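Local coordinates for protein 3-dehydroquinate dehydratase (Aquifex aeolicus, PDB 2EGZ) that catalyses the cis-dehydration of 3-dehydroquinate to 3-dehydroshikimate, the third step of the chorismate pathway, as a homodimer, at residues E74-E78 and L96-L100; F12-L16 and E48-L54. One frame throughout, in Å; residues are numbered along the deposited sequence.

Contact 1: residues E74-E78 and L96-L100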
loop_
_atom_site.group_PDB
_atom_site.type_symbol
_atom_site.label_atom_id
_atom_site.label_comp_id
_atom_site.label_asym_id
_atom_site.label_seq_id
_atom_site.Cartn_x
_atom_site.Cartn_y
_atom_site.Cartn_z
ATOM N N GLU B 74 -4.240 -12.039 11.791
ATOM C CA GLU B 74 -3.419 -11.640 12.934
ATOM C C GLU B 74 -3.301 -12.735 13.992
ATOM O O GLU B 74 -2.239 -12.911 14.597
ATOM C CB GLU B 74 -3.978 -10.367 13.571
ATOM C CG GLU B 74 -3.251 -9.937 14.839
ATOM C CD GLU B 74 -3.614 -8.528 15.272
ATOM O OE1 GLU B 74 -4.792 -8.146 15.112
ATOM O OE2 GLU B 74 -2.728 -7.806 15.776
ATOM N N GLU B 75 -4.392 -13.466 14.213
ATOM C CA GLU B 75 -4.402 -14.545 15.193
ATOM C C GLU B 75 -3.494 -15.671 14.722
ATOM O O GLU B 75 -2.774 -16.275 15.518
ATOM C CB GLU B 75 -5.832 -15.066 15.392
ATOM N N LEU B 76 -3.535 -15.958 13.427
ATOM C CA LEU B 76 -2.702 -17.013 12.865
ATOM C C LEU B 76 -1.230 -16.689 13.105
ATOM O O LEU B 76 -0.457 -17.561 13.502
ATOM C CB LEU B 76 -2.977 -17.160 11.369
ATOM C CG LEU B 76 -4.330 -17.794 11.032
ATOM C CD1 LEU B 76 -4.669 -17.588 9.564
ATOM C CD2 LEU B 76 -4.278 -19.272 11.375
ATOM N N PHE B 77 -0.852 -15.435 12.875
ATOM C CA PHE B 77 0.529 -15.007 13.082
ATOM C C PHE B 77 0.935 -15.161 14.546
ATOM O O PHE B 77 2.002 -15.697 14.854
ATOM C CB PHE B 77 0.719 -13.544 12.665
ATOM C CG PHE B 77 0.780 -13.332 11.179
ATOM C CD1 PHE B 77 1.607 -14.120 10.383
ATOM C CD2 PHE B 77 0.047 -12.313 10.578
ATOM C CE1 PHE B 77 1.701 -13.899 9.018
ATOM C CE2 PHE B 77 0.137 -12.083 9.207
ATOM C CZ PHE B 77 0.970 -12.882 8.426
ATOM N N GLU B 78 0.081 -14.682 15.445
ATOM C CA GLU B 78 0.349 -14.758 16.875
ATOM C C GLU B 78 0.610 -16.187 17.321
ATOM O O GLU B 78 1.567 -16.458 18.043
ATOM C CB GLU B 78 -0.839 -14.208 17.673
ATOM C CG GLU B 78 -1.250 -12.799 17.306
ATOM C CD GLU B 78 -2.362 -12.270 18.197
ATOM O OE1 GLU B 78 -3.407 -12.950 18.321
ATOM O OE2 GLU B 78 -2.189 -11.173 18.771
ATOM N N LEU B 96 1.748 -4.697 12.129
ATOM C CA LEU B 96 2.118 -6.034 12.591
ATOM C C LEU B 96 3.624 -6.272 12.646
ATOM O O LEU B 96 4.078 -7.245 13.246
ATOM C CB LEU B 96 1.478 -7.091 11.686
ATOM C CG LEU B 96 -0.051 -7.104 11.623
ATOM C CD1 LEU B 96 -0.519 -8.049 10.535
ATOM C CD2 LEU B 96 -0.613 -7.522 12.972
ATOM N N LEU B 97 4.397 -5.375 12.039
ATOM C CA LEU B 97 5.852 -5.516 11.992
ATOM C C LEU B 97 6.569 -5.694 13.333
ATOM O O LEU B 97 7.225 -6.717 13.557
ATOM C CB LEU B 97 6.467 -4.330 11.236
ATOM C CG LEU B 97 6.046 -4.126 9.774
ATOM C CD1 LEU B 97 6.758 -2.910 9.208
ATOM C CD2 LEU B 97 6.377 -5.364 8.948
ATOM N N VAL B 98 6.463 -4.707 14.218
ATOM C CA VAL B 98 7.131 -4.792 15.517
ATOM C C VAL B 98 6.674 -6.033 16.275
ATOM O O VAL B 98 7.479 -6.741 16.877
ATOM C CB VAL B 98 6.842 -3.541 16.382
ATOM C CG1 VAL B 98 7.517 -3.675 17.739
ATOM C CG2 VAL B 98 7.328 -2.291 15.665
ATOM N N LYS B 99 5.373 -6.281 16.225
ATOM C CA LYS B 99 4.752 -7.422 16.885
ATOM C C LYS B 99 5.313 -8.759 16.388
ATOM O O LYS B 99 5.733 -9.600 17.185
ATOM C CB LYS B 99 3.240 -7.355 16.655
ATOM C CG LYS B 99 2.444 -8.533 17.174
ATOM C CD LYS B 99 0.955 -8.295 16.952
ATOM C CE LYS B 99 0.136 -9.540 17.237
ATOM N NZ LYS B 99 0.364 -10.054 18.609
ATOM N N LEU B 100 5.326 -8.951 15.071
ATOM C CA LEU B 100 5.836 -10.189 14.488
ATOM C C LEU B 100 7.342 -10.347 14.679
ATOM O O LEU B 100 7.853 -11.468 14.724
ATOM C CB LEU B 100 5.478 -10.261 12.999
ATOM C CG LEU B 100 4.149 -10.939 12.636
ATOM C CD1 LEU B 100 3.036 -10.453 13.547
ATOM C CD2 LEU B 100 3.809 -10.648 11.184
#
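Neighbouring helices on the outside of a TIM barrel, 73-80 and 94-107, meet here through F77 and E78 on one side and L96, K99 and L100 on the other. Their short axes run nearly parallel, 22° apart, yet come no closer than 11.3 Å, so long side chains have to bridge the gap. At the bottom of the groove L100 lays its CD2 methyl over one face of the F77 ring, 4.1 Å from the centroid and only 11° off the normal, a CH-pi contact. The other methyl, L100 CD1, packs on F77 CB at 4.0 Å, so one branch covers the ring and the other the CB at its base. L96 CD1 adds a looser apolar touch, approaching the ring obliquely. Above this layer K99 spans the groove: its chain is extended as far as CE and bends only at chi4 (56°), which brings NZ to E78. There NZ donates to E78 OE2 at 2.8 Å, a salt bridge made through the anti lone pair. E74 comes in across the lysine chain, at about a right angle to it, its OE2 lying 3.5 Å from L96 CD2. E74 OE2 and K99 NZ remain 4.8 Å apart, where opposite charge may still attract. Beneath, F77 and L100 both rest on I89 of strand 86-90. An apolar floor against the strands under a charged outer layer is typical of adjacent helices in a beta/alpha barrel.

Contact 2: residues F12-L16 and E48-L54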
loop_
_atom_site.group_PDB
_atom_site.type_symbol
_atom_site.label_atom_id
_atom_site.label_comp_id
_atom_site.label_asym_id
_atom_site.label_seq_id
_atom_site.Cartn_x
_atom_site.Cartn_y
_atom_site.Cartn_z
ATOM N N PHE B 12 -2.630 -31.355 -0.702
ATOM C CA PHE B 12 -1.446 -30.967 0.057
ATOM C C PHE B 12 -0.429 -32.067 0.344
ATOM O O PHE B 12 0.742 -31.955 -0.036
ATOM C CB PHE B 12 -1.857 -30.333 1.382
ATOM C CG PHE B 12 -0.734 -29.629 2.073
ATOM C CD1 PHE B 12 -0.219 -28.449 1.548
ATOM C CD2 PHE B 12 -0.150 -30.169 3.210
ATOM C CE1 PHE B 12 0.861 -27.817 2.149
ATOM C CE2 PHE B 12 0.933 -29.543 3.819
ATOM C CZ PHE B 12 1.440 -28.366 3.286
ATOM N N SER B 13 -0.867 -33.122 1.023
ATOM C CA SER B 13 0.029 -34.214 1.371
ATOM C C SER B 13 0.844 -34.755 0.204
ATOM O O SER B 13 2.041 -35.004 0.347
ATOM C CB SER B 13 -0.759 -35.344 2.034
ATOM O OG SER B 13 -1.267 -34.921 3.287
ATOM N N GLU B 14 0.207 -34.935 -0.949
ATOM C CA GLU B 14 0.916 -35.447 -2.113
ATOM C C GLU B 14 1.838 -34.393 -2.729
ATOM O O GLU B 14 2.907 -34.728 -3.236
ATOM C CB GLU B 14 -0.071 -35.945 -3.171
ATOM C CG GLU B 14 -1.093 -34.910 -3.593
ATOM C CD GLU B 14 -1.416 -34.982 -5.070
ATOM O OE1 GLU B 14 -0.492 -34.779 -5.888
ATOM O OE2 GLU B 14 -2.588 -35.239 -5.416
ATOM N N ASN B 15 1.422 -33.128 -2.696
ATOM C CA ASN B 15 2.243 -32.053 -3.252
ATOM C C ASN B 15 3.478 -31.861 -2.387
ATOM O O ASN B 15 4.560 -31.567 -2.888
ATOM C CB ASN B 15 1.458 -30.739 -3.334
ATOM C CG ASN B 15 0.433 -30.740 -4.452
ATOM O OD1 ASN B 15 0.655 -31.335 -5.508
ATOM N ND2 ASN B 15 -0.687 -30.061 -4.233
ATOM N N LEU B 16 3.302 -32.025 -1.081
ATOM C CA LEU B 16 4.407 -31.899 -0.144
ATOM C C LEU B 16 5.392 -33.026 -0.440
ATOM O O LEU B 16 6.604 -32.811 -0.494
ATOM C CB LEU B 16 3.889 -32.002 1.296
ATOM C CG LEU B 16 4.918 -32.048 2.431
ATOM C CD1 LEU B 16 5.877 -30.859 2.334
ATOM C CD2 LEU B 16 4.185 -32.042 3.763
ATOM N N GLU B 48 3.059 -30.892 9.260
ATOM C CA GLU B 48 3.227 -31.933 8.257
ATOM C C GLU B 48 4.464 -31.650 7.404
ATOM O O GLU B 48 5.168 -32.566 6.982
ATOM C CB GLU B 48 1.986 -32.025 7.361
ATOM C CG GLU B 48 1.818 -33.389 6.702
ATOM C CD GLU B 48 0.683 -33.433 5.696
ATOM O OE1 GLU B 48 -0.362 -32.794 5.937
ATOM O OE2 GLU B 48 0.833 -34.124 4.666
ATOM N N VAL B 49 4.727 -30.376 7.140
ATOM C CA VAL B 49 5.896 -30.010 6.351
ATOM C C VAL B 49 7.140 -30.377 7.140
ATOM O O VAL B 49 8.080 -30.965 6.609
ATOM C CB VAL B 49 5.923 -28.504 6.056
ATOM C CG1 VAL B 49 7.184 -28.149 5.296
ATOM C CG2 VAL B 49 4.694 -28.128 5.251
ATOM N N HIS B 50 7.137 -30.026 8.419
ATOM C CA HIS B 50 8.267 -30.329 9.287
ATOM C C HIS B 50 8.454 -31.836 9.409
ATOM O O HIS B 50 9.583 -32.326 9.499
ATOM C CB HIS B 50 8.046 -29.713 10.665
ATOM C CG HIS B 50 8.231 -28.228 10.698
ATOM N ND1 HIS B 50 7.583 -27.418 11.603
ATOM C CD2 HIS B 50 9.022 -27.412 9.961
ATOM C CE1 HIS B 50 7.967 -26.166 11.423
ATOM N NE2 HIS B 50 8.840 -26.135 10.434
ATOM N N SER B 51 7.348 -32.576 9.401
ATOM C CA SER B 51 7.415 -34.032 9.512
ATOM C C SER B 51 8.168 -34.640 8.338
ATOM O O SER B 51 8.709 -35.744 8.441
ATOM C CB SER B 51 6.005 -34.628 9.582
ATOM O OG SER B 51 5.349 -34.225 10.773
ATOM N N GLN B 52 8.199 -33.916 7.223
ATOM C CA GLN B 52 8.887 -34.376 6.018
ATOM C C GLN B 52 10.309 -33.838 5.953
ATOM O O GLN B 52 11.018 -34.047 4.964
ATOM C CB GLN B 52 8.118 -33.938 4.770
ATOM C CG GLN B 52 6.775 -34.623 4.606
ATOM C CD GLN B 52 6.910 -36.091 4.259
ATOM O OE1 GLN B 52 5.930 -36.835 4.280
ATOM N NE2 GLN B 52 8.123 -36.518 3.933
ATOM N N GLY B 53 10.710 -33.126 7.003
ATOM C CA GLY B 53 12.056 -32.582 7.070
ATOM C C GLY B 53 12.305 -31.272 6.346
ATOM O O GLY B 53 13.458 -30.889 6.147
ATOM N N LEU B 54 11.244 -30.577 5.952
ATOM C CA LEU B 54 11.401 -29.301 5.254
ATOM C C LEU B 54 11.065 -28.121 6.146
ATOM O O LEU B 54 10.351 -28.271 7.136
ATOM C CB LEU B 54 10.510 -29.256 4.011
ATOM C CG LEU B 54 11.114 -29.848 2.734
ATOM C CD1 LEU B 54 11.447 -31.320 2.949
ATOM C CD2 LEU B 54 10.138 -29.665 1.578
#
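L16 of helix 12-22 reaches across to the C-terminal end of helix 39-51, the next outer helix of the TIM barrel. Its CB leads toward the partner helix, and CG, anti to the backbone N (chi1 173°), lies 3.8 Å from Q52 CG. From there the branches divide. CD1 meets V49 CG2 at 4.2 Å and touches L54 more distantly; CD2 settles against the backbone, 3.4 Å from E48 O, and also packs on the CG atoms of E48 and Q52. F12 extends this apolar patch, bringing CZ to V49 CG2 at 3.8 Å, at the edge of its ring. Underneath, L16, V49 and L54 all touch V27 of strand 26-30. E48 closes the outer side of the contact with an extended chain. Its carboxylate stands almost upright to the F12 ring, the planes 85° apart, with OE1 in the ring plane at the CD2 edge. The other oxygen, OE2, accepts a 2.6 Å hydrogen bond from S13 OG on its syn side. With an alanine at this position the S13 hydroxyl would probably lose this acceptor, and the CD2 edge of F12 its carboxylate neighbour. Beyond Q52 the helix closes in a Schellman motif, with G53 at positive phi (83°), and V49 O accepts from both Q52 N and L54 N, which reach it from opposite faces of the carbonyl plane.

In the fold
The two contacts illustrate how a TIM barrel repeats one kind of joint around its wall. Contact 2 precedes contact 1 in the chain; it joins the helices that flank strand 26-30, while contact 1 joins those flanking strand 86-90. Their centres lie about 24 Å apart and their nearest atoms about 12 Å, so they do not touch; helix 39-51 links them, since it carries 48-51 and its L39 and V42 pack on L76. Contact 2 comes nearer to a predicted substrate-binding residue than contact 1 does to an established one: the side chain of V49 is about 4 Å from that of L29, predicted to bind 3-dehydroquinate, and that of F77 about 8 Å from that of R61, an experimentally established binding residue.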